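Local coordinates for protein MlnE (Bacillus amyloliquefaciens subsp. plantarum, PDB 5D2E) that binds NADP and, as the N-terminal B-type ketoreductase of the macrolactin assembly line, probably reduces beta-keto groups of the growing polyketide, at residues 45-50 against 226-231; 209-214 against 242-247. All blocks are in the same frame, centred on the assembly; numbering follows the deposited sequence.

Interaction 1. Residues 45-50 against 226-231; sequences HEFKGS and ADVISF
The rings of Phe47 and Phe231 meet obliquely, their planes 53° apart and their centroids separated by 5.0 Å. One face of the Phe231 ring receives the rim of Phe47, whose CE1 sits 3.6 Å from Phe231 CG and offset from the ring centre. At the edge of Phe231, near its plane, lies the carbonyl of Gly49, with Gly49 O 3.6 Å from Phe231 CD1. Phe47 carries the backbone N of Gly49 over one of its own faces, because the chain curls back past the ring, while its edge is turned to the helix: Phe47 CZ approaches Asp227 O to 3.7 Å. With CG anti to the backbone N (chi1 -177°), the Phe47 ring is carried toward the helix, and the two side chains run antiparallel alongside one another. This packing joins the end of strand 35-46 and the turn after it to helix 222-233 of the structural subdomain of this B-type ketoreductase, the Rossmann-like half that does not hold the NADP. Tyr250 meets Phe231 from the neighbouring strand 249-257 and stacks on His45. Farther along, no direct hydrogen bond links the two segments; a water does the work, donating to Ser50 OG at 2.6 Å and to Asp227 O at 2.8 Å. The latter oxygen also accepts the helical bond from Phe231 N, so two donors grip it. Ser50 OG lies over the backbone of Phe231, 3.4 Å from its CA. Nearby, Ser230 OG is hydrogen-bonded to Lys52 O, which ties the chain just beyond Ser50 to the same helix.

Interaction 2. Residues 209-214 against 242-247; sequences AAELKS and FTCYEP
Strands 205-214 and 242-245 form a parallel pair in the sheet of the structural subdomain, the Rossmann-like half that does not hold the NADP; segments 209-214 and 242-245 run 12° apart. Four backbone hydrogen bonds zip them together, with donors alternating between the strands: Thr243 N to Ala209 O, Glu211 N to Thr243 O, Tyr245 N to Glu211 O at 2.8 Å, and Lys213 N to Tyr245 O at 2.8 Å. On the face bearing Glu211, Phe242 and Cys244, the glutamate reaches out in an extended chain, CG anti to the backbone N (chi1 175°), which carries its carboxylate past the thiol; Glu211 CD lies 3.6 Å from Cys244 SG. Glu211 OE1 stands at the edge of the Phe242 ring, 4.0 Å from its CZ, with the carboxylate and ring planes 49° apart. The other face holds Ala210, Thr243 and Tyr245. Here the methyl of Ala210 touches the phenol, Ala210 CB being 3.6 Å from Tyr245 CE2, and Thr243 CG2 covers one face of that ring. The tyrosine hydroxyl is hydrogen-bonded to Glu232 of helix 222-233. Where strand 242-245 ends, Glu246 lies alongside Lys213 and points the same way, yet Lys213 NZ is 4.2 Å from Glu246 OE2, beyond a salt bridge. That glutamate oxygen is instead hydrogen-bonded to Tyr251 OH. The buried Glu211 carboxylate has a hydrogen bond from Asn179 to OE2 and a weak one with Tyr177 at OE1; these would probably offset the cost of burying it, and the C-H edge of Phe242 is a compatible neighbour for OE1.

The centres of interactions 1 and 2 lie 10 Å apart, and Tyr245 bridges them: its ring and hydroxyl pack on Phe47, Val228 and Phe231, while Val228 also reaches Leu212. Along the chain the segments alternate, 45-50, 209-214, 226-231 and 242-247, so helix 222-233 links the two parallel strands of interaction 2 and lies over the face that carries Tyr245. The early segment 45-50 comes in from strand 35-46, which pairs with strand 249-257 and, through it, borders strand 242-245. Interaction 2 lies within the sheet and interaction 1, partly exposed, on its helix-covered side; both sit in the structural subdomain, away from the residues that bind NADP.

Interaction 1. Residues 45-50 against 226-231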
ATOM      1  N   HIS A  45       3.262   2.012 -23.611  1.00 31.25           N
ATOM      2  CA  HIS A  45       4.235   1.617 -24.601  1.00 33.34           C
ATOM      3  C   HIS A  45       3.862   0.297 -25.233  1.00 31.35           C
ATOM      4  O   HIS A  45       3.244  -0.577 -24.615  1.00 29.07           O
ATOM      5  CB  HIS A  45       5.597   1.409 -23.970  1.00 35.94           C
ATOM      6  CG  HIS A  45       6.038   2.543 -23.149  1.00 37.35           C
ATOM      7  ND1 HIS A  45       6.756   3.592 -23.670  1.00 44.25           N
ATOM      8  CD2 HIS A  45       5.779   2.864 -21.863  1.00 41.94           C
ATOM      9  CE1 HIS A  45       6.951   4.499 -22.738  1.00 40.46           C
ATOM     10  NE2 HIS A  45       6.383   4.072 -21.627  1.00 42.68           N
ATOM     11  N   GLU A  46       4.347   0.117 -26.447  1.00 31.23           N
ATOM     12  CA  GLU A  46       4.261  -1.152 -27.144  1.00 34.90           C
ATOM     13  C   GLU A  46       5.393  -2.026 -26.663  1.00 32.21           C
ATOM     14  O   GLU A  46       6.492  -1.582 -26.483  1.00 35.51           O
ATOM     15  CB  GLU A  46       4.368  -0.998 -28.656  1.00 38.88           C
ATOM     16  CG  GLU A  46       3.261  -0.168 -29.279  1.00 51.23           C
ATOM     17  CD  GLU A  46       3.099  -0.423 -30.798  1.00 59.46           C
ATOM     18  OE1 GLU A  46       4.095  -0.830 -31.465  1.00 60.91           O
ATOM     19  OE2 GLU A  46       1.962  -0.237 -31.306  1.00 62.15           O
ATOM     20  N   PHE A  47       5.093  -3.298 -26.467  1.00 33.87           N
ATOM     21  CA  PHE A  47       6.066  -4.233 -25.978  1.00 37.38           C
ATOM     22  C   PHE A  47       6.802  -4.822 -27.161  1.00 42.50           C
ATOM     23  O   PHE A  47       6.171  -5.418 -28.010  1.00 45.38           O
ATOM     24  CB  PHE A  47       5.406  -5.365 -25.209  1.00 38.40           C
ATOM     25  CG  PHE A  47       6.427  -6.316 -24.634  1.00 38.52           C
ATOM     26  CD1 PHE A  47       7.149  -5.951 -23.527  1.00 31.19           C
ATOM     27  CD2 PHE A  47       6.747  -7.490 -25.294  1.00 34.41           C
ATOM     28  CE1 PHE A  47       8.130  -6.776 -23.020  1.00 36.38           C
ATOM     29  CE2 PHE A  47       7.732  -8.352 -24.776  1.00 42.16           C
ATOM     30  CZ  PHE A  47       8.436  -7.982 -23.638  1.00 33.05           C
ATOM     31  N   LYS A  48       8.115  -4.653 -27.184  1.00 47.60           N
ATOM     32  CA  LYS A  48       8.927  -4.812 -28.379  1.00 58.80           C
ATOM     33  C   LYS A  48       9.898  -6.009 -28.318  1.00 61.15           C
ATOM     34  O   LYS A  48      10.602  -6.287 -29.288  1.00 62.53           O
ATOM     35  CB  LYS A  48       9.756  -3.524 -28.538  1.00 70.49           C
ATOM     36  CG  LYS A  48       9.739  -2.902 -29.936  1.00 86.94           C
ATOM     37  CD  LYS A  48      11.142  -2.747 -30.542  1.00 90.00           C
ATOM     38  CE  LYS A  48      11.423  -3.846 -31.570  1.00 92.74           C
ATOM     39  NZ  LYS A  48      12.753  -3.674 -32.197  1.00 93.09           N
ATOM     40  N   GLY A  49      10.004  -6.673 -27.178  1.00 51.69           N
ATOM     41  CA  GLY A  49      11.082  -7.653 -26.999  1.00 58.94           C
ATOM     42  C   GLY A  49      12.457  -7.011 -26.805  1.00 54.20           C
ATOM     43  O   GLY A  49      12.581  -5.775 -26.637  1.00 51.27           O
ATOM     44  N   SER A  50      13.486  -7.866 -26.844  1.00 49.36           N
ATOM     45  CA  SER A  50      14.819  -7.571 -26.297  1.00 47.85           C
ATOM     46  C   SER A  50      15.778  -8.781 -26.523  1.00 48.44           C
ATOM     47  O   SER A  50      15.350  -9.879 -26.907  1.00 47.49           O
ATOM     48  CB  SER A  50      14.722  -7.343 -24.775  1.00 46.73           C
ATOM     49  OG  SER A  50      14.372  -8.571 -24.117  1.00 41.34           O
ATOM     50  N   ALA A 226       8.508 -15.308 -20.038  1.00 27.37           N
ATOM     51  CA  ALA A 226       9.912 -15.352 -20.232  1.00 26.01           C
ATOM     52  C   ALA A 226      10.352 -14.156 -20.914  1.00 25.21           C
ATOM     53  O   ALA A 226      11.466 -13.619 -20.621  1.00 26.91           O
ATOM     54  CB  ALA A 226      10.319 -16.574 -21.009  1.00 28.31           C
ATOM     55  N   ASP A 227       9.571 -13.719 -21.920  1.00 26.90           N
ATOM     56  CA  ASP A 227       9.986 -12.515 -22.618  1.00 27.09           C
ATOM     57  C   ASP A 227       9.980 -11.257 -21.768  1.00 28.28           C
ATOM     58  O   ASP A 227      10.788 -10.370 -21.957  1.00 28.41           O
ATOM     59  CB  ASP A 227       9.152 -12.330 -23.893  1.00 32.68           C
ATOM     60  CG  ASP A 227       9.499 -13.416 -24.978  1.00 37.69           C
ATOM     61  OD1 ASP A 227      10.677 -13.854 -25.092  1.00 38.30           O
ATOM     62  OD2 ASP A 227       8.551 -13.849 -25.613  1.00 43.67           O
ATOM     63  N   VAL A 228       9.025 -11.163 -20.872  1.00 26.80           N
ATOM     64  CA  VAL A 228       9.007 -10.028 -19.904  1.00 28.03           C
ATOM     65  C   VAL A 228      10.206 -10.057 -18.988  1.00 26.80           C
ATOM     66  O   VAL A 228      10.858  -9.035 -18.776  1.00 26.70           O
ATOM     67  CB  VAL A 228       7.719 -10.021 -19.076  1.00 28.76           C
ATOM     68  CG1 VAL A 228       7.840  -9.048 -17.906  1.00 31.61           C
ATOM     69  CG2 VAL A 228       6.568  -9.645 -19.960  1.00 30.01           C
ATOM     70  N   ILE A 229      10.568 -11.257 -18.513  1.00 27.73           N
ATOM     71  CA  ILE A 229      11.792 -11.382 -17.681  1.00 28.75           C
ATOM     72  C   ILE A 229      13.032 -10.905 -18.438  1.00 30.13           C
ATOM     73  O   ILE A 229      13.833 -10.098 -17.924  1.00 27.59           O
ATOM     74  CB  ILE A 229      11.943 -12.827 -17.160  1.00 25.88           C
ATOM     75  CG1 ILE A 229      10.789 -13.141 -16.199  1.00 27.01           C
ATOM     76  CG2 ILE A 229      13.247 -13.057 -16.494  1.00 28.46           C
ATOM     77  CD1 ILE A 229      10.619 -14.617 -15.872  1.00 31.35           C
ATOM     78  N   SER A 230      13.196 -11.390 -19.672  1.00 27.89           N
ATOM     79  CA  SER A 230      14.338 -10.931 -20.453  1.00 27.15           C
ATOM     80  C   SER A 230      14.353  -9.430 -20.719  1.00 27.32           C
ATOM     81  O   SER A 230      15.407  -8.807 -20.807  1.00 29.45           O
ATOM     82  CB  SER A 230      14.404 -11.709 -21.776  1.00 30.01           C
ATOM     83  OG  SER A 230      14.692 -13.116 -21.538  1.00 29.57           O
ATOM     84  N   PHE A 231      13.168  -8.865 -20.943  1.00 29.57           N
ATOM     85  CA  PHE A 231      13.037  -7.468 -21.180  1.00 31.37           C
ATOM     86  C   PHE A 231      13.479  -6.710 -19.931  1.00 31.38           C
ATOM     87  O   PHE A 231      14.206  -5.710 -20.002  1.00 30.69           O
ATOM     88  CB  PHE A 231      11.581  -7.153 -21.555  1.00 31.79           C
ATOM     89  CG  PHE A 231      11.337  -5.695 -21.871  1.00 33.95           C
ATOM     90  CD1 PHE A 231      11.564  -5.205 -23.183  1.00 38.28           C
ATOM     91  CD2 PHE A 231      10.838  -4.824 -20.899  1.00 33.97           C
ATOM     92  CE1 PHE A 231      11.317  -3.868 -23.485  1.00 45.25           C
ATOM     93  CE2 PHE A 231      10.630  -3.470 -21.199  1.00 39.19           C
ATOM     94  CZ  PHE A 231      10.882  -2.997 -22.494  1.00 39.61           C
TER
HETATM   95  O   HOH W   1      12.131  -9.814 -24.401  1.00 34.81           O

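Interaction 2. Residues 209-214 against 242-247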
ATOM      1  N   ALA A 209       9.344  -4.700  -9.870  1.00 27.39           N
ATOM      2  CA  ALA A 209       8.056  -5.396  -9.725  1.00 26.27           C
ATOM      3  C   ALA A 209       7.316  -5.357 -11.052  1.00 28.99           C
ATOM      4  O   ALA A 209       7.392  -4.362 -11.765  1.00 29.30           O
ATOM      5  CB  ALA A 209       7.205  -4.798  -8.632  1.00 30.94           C
ATOM      6  N   ALA A 210       6.697  -6.463 -11.444  1.00 28.53           N
ATOM      7  CA  ALA A 210       6.053  -6.522 -12.760  1.00 25.91           C
ATOM      8  C   ALA A 210       4.724  -7.321 -12.625  1.00 26.90           C
ATOM      9  O   ALA A 210       4.710  -8.425 -12.095  1.00 26.95           O
ATOM     10  CB  ALA A 210       6.952  -7.118 -13.799  1.00 29.59           C
ATOM     11  N   GLU A 211       3.640  -6.694 -13.068  1.00 25.03           N
ATOM     12  CA  GLU A 211       2.349  -7.285 -13.128  1.00 24.27           C
ATOM     13  C   GLU A 211       2.224  -7.932 -14.513  1.00 26.48           C
ATOM     14  O   GLU A 211       2.611  -7.345 -15.575  1.00 24.77           O
ATOM     15  CB  GLU A 211       1.260  -6.221 -12.952  1.00 24.95           C
ATOM     16  CG  GLU A 211      -0.145  -6.760 -13.117  1.00 26.99           C
ATOM     17  CD  GLU A 211      -1.243  -5.733 -12.837  1.00 29.80           C
ATOM     18  OE1 GLU A 211      -1.015  -4.930 -11.982  1.00 33.27           O
ATOM     19  OE2 GLU A 211      -2.340  -5.786 -13.387  1.00 30.51           O
ATOM     20  N   LEU A 212       1.814  -9.169 -14.491  1.00 23.61           N
ATOM     21  CA  LEU A 212       1.605  -9.930 -15.729  1.00 28.95           C
ATOM     22  C   LEU A 212       0.096 -10.026 -15.943  1.00 25.52           C
ATOM     23  O   LEU A 212      -0.573 -10.934 -15.404  1.00 26.66           O
ATOM     24  CB  LEU A 212       2.273 -11.314 -15.648  1.00 25.90           C
ATOM     25  CG  LEU A 212       3.753 -11.327 -15.245  1.00 28.58           C
ATOM     26  CD1 LEU A 212       4.213 -12.718 -14.888  1.00 31.49           C
ATOM     27  CD2 LEU A 212       4.614 -10.741 -16.329  1.00 30.39           C
ATOM     28  N   LYS A 213      -0.450  -9.085 -16.707  1.00 26.93           N
ATOM     29  CA  LYS A 213      -1.905  -9.023 -16.871  1.00 28.39           C
ATOM     30  C   LYS A 213      -2.368  -9.678 -18.173  1.00 26.01           C
ATOM     31  O   LYS A 213      -2.101  -9.168 -19.257  1.00 25.85           O
ATOM     32  CB  LYS A 213      -2.421  -7.591 -16.821  1.00 29.10           C
ATOM     33  CG  LYS A 213      -3.943  -7.544 -16.833  1.00 26.87           C
ATOM     34  CD  LYS A 213      -4.592  -6.276 -16.380  1.00 33.73           C
ATOM     35  CE  LYS A 213      -4.171  -5.074 -17.133  1.00 35.23           C
ATOM     36  NZ  LYS A 213      -4.815  -3.888 -16.402  1.00 35.43           N
ATOM     37  N   SER A 214      -3.037 -10.801 -18.039  1.00 25.83           N
ATOM     38  CA  SER A 214      -3.753 -11.411 -19.147  1.00 26.36           C
ATOM     39  C   SER A 214      -4.971 -10.567 -19.519  1.00 26.60           C
ATOM     40  O   SER A 214      -5.729 -10.176 -18.671  1.00 28.71           O
ATOM     41  CB  SER A 214      -4.266 -12.758 -18.709  1.00 28.99           C
ATOM     42  OG  SER A 214      -3.119 -13.559 -18.630  1.00 31.55           O
ATOM     43  N   PHE A 242       8.139  -0.239 -10.902  1.00 38.86           N
ATOM     44  CA  PHE A 242       7.016  -1.036 -11.238  1.00 34.35           C
ATOM     45  C   PHE A 242       6.627  -0.870 -12.694  1.00 32.63           C
ATOM     46  O   PHE A 242       6.622   0.234 -13.227  1.00 31.15           O
ATOM     47  CB  PHE A 242       5.826  -0.715 -10.268  1.00 33.41           C
ATOM     48  CG  PHE A 242       4.543  -1.351 -10.651  1.00 32.70           C
ATOM     49  CD1 PHE A 242       4.330  -2.708 -10.438  1.00 35.45           C
ATOM     50  CD2 PHE A 242       3.538  -0.619 -11.295  1.00 37.70           C
ATOM     51  CE1 PHE A 242       3.153  -3.316 -10.872  1.00 32.56           C
ATOM     52  CE2 PHE A 242       2.345  -1.228 -11.679  1.00 36.02           C
ATOM     53  CZ  PHE A 242       2.167  -2.575 -11.476  1.00 35.76           C
ATOM     54  N   THR A 243       6.244  -1.984 -13.325  1.00 30.30           N
ATOM     55  CA  THR A 243       5.659  -1.957 -14.672  1.00 27.91           C
ATOM     56  C   THR A 243       4.476  -2.896 -14.712  1.00 27.64           C
ATOM     57  O   THR A 243       4.545  -4.018 -14.168  1.00 27.54           O
ATOM     58  CB  THR A 243       6.695  -2.373 -15.707  1.00 29.48           C
ATOM     59  OG1 THR A 243       7.870  -1.599 -15.557  1.00 29.98           O
ATOM     60  CG2 THR A 243       6.216  -2.208 -17.109  1.00 29.11           C
ATOM     61  N   CYS A 244       3.402  -2.495 -15.400  1.00 25.37           N
ATOM     62  CA  CYS A 244       2.319  -3.425 -15.657  1.00 25.74           C
ATOM     63  C   CYS A 244       2.405  -3.836 -17.118  1.00 27.55           C
ATOM     64  O   CYS A 244       2.382  -2.965 -18.019  1.00 26.25           O
ATOM     65  CB  CYS A 244       0.991  -2.790 -15.364  1.00 27.97           C
ATOM     66  SG  CYS A 244      -0.414  -3.886 -15.788  1.00 33.36           S
ATOM     67  N   TYR A 245       2.550  -5.145 -17.339  1.00 24.67           N
ATOM     68  CA  TYR A 245       2.677  -5.728 -18.664  1.00 25.98           C
ATOM     69  C   TYR A 245       1.418  -6.398 -19.095  1.00 27.37           C
ATOM     70  O   TYR A 245       0.813  -7.154 -18.342  1.00 28.96           O
ATOM     71  CB  TYR A 245       3.786  -6.788 -18.663  1.00 25.41           C
ATOM     72  CG  TYR A 245       5.169  -6.221 -18.515  1.00 25.56           C
ATOM     73  CD1 TYR A 245       5.898  -5.769 -19.605  1.00 26.17           C
ATOM     74  CD2 TYR A 245       5.752  -6.121 -17.256  1.00 25.07           C
ATOM     75  CE1 TYR A 245       7.165  -5.204 -19.442  1.00 25.07           C
ATOM     76  CE2 TYR A 245       7.026  -5.571 -17.087  1.00 26.89           C
ATOM     77  CZ  TYR A 245       7.710  -5.126 -18.179  1.00 26.02           C
ATOM     78  OH  TYR A 245       8.935  -4.634 -17.970  1.00 28.36           O
ATOM     79  N   GLU A 246       0.961  -6.051 -20.291  1.00 24.29           N
ATOM     80  CA  GLU A 246       0.003  -6.895 -20.998  1.00 26.84           C
ATOM     81  C   GLU A 246       0.850  -7.602 -22.036  1.00 25.71           C
ATOM     82  O   GLU A 246       1.980  -7.193 -22.287  1.00 29.25           O
ATOM     83  CB  GLU A 246      -1.075  -6.021 -21.667  1.00 25.02           C
ATOM     84  CG  GLU A 246      -1.998  -5.353 -20.668  1.00 26.73           C
ATOM     85  CD  GLU A 246      -2.936  -4.324 -21.246  1.00 27.32           C
ATOM     86  OE1 GLU A 246      -3.028  -4.265 -22.469  1.00 30.39           O
ATOM     87  OE2 GLU A 246      -3.587  -3.637 -20.448  1.00 27.63           O
ATOM     88  N   PRO A 247       0.279  -8.581 -22.743  1.00 29.51           N
ATOM     89  CA  PRO A 247       1.111  -9.243 -23.755  1.00 33.68           C
ATOM     90  C   PRO A 247       1.633  -8.364 -24.885  1.00 32.05           C
ATOM     91  O   PRO A 247       2.773  -8.538 -25.301  1.00 34.29           O
ATOM     92  CB  PRO A 247       0.198 -10.348 -24.253  1.00 37.72           C
ATOM     93  CG  PRO A 247      -0.692 -10.626 -23.062  1.00 37.64           C
ATOM     94  CD  PRO A 247      -1.015  -9.256 -22.561  1.00 29.53           C
TER
HETATM   95  O   HOH W   2       9.361  -3.103 -13.739  1.00 34.64           O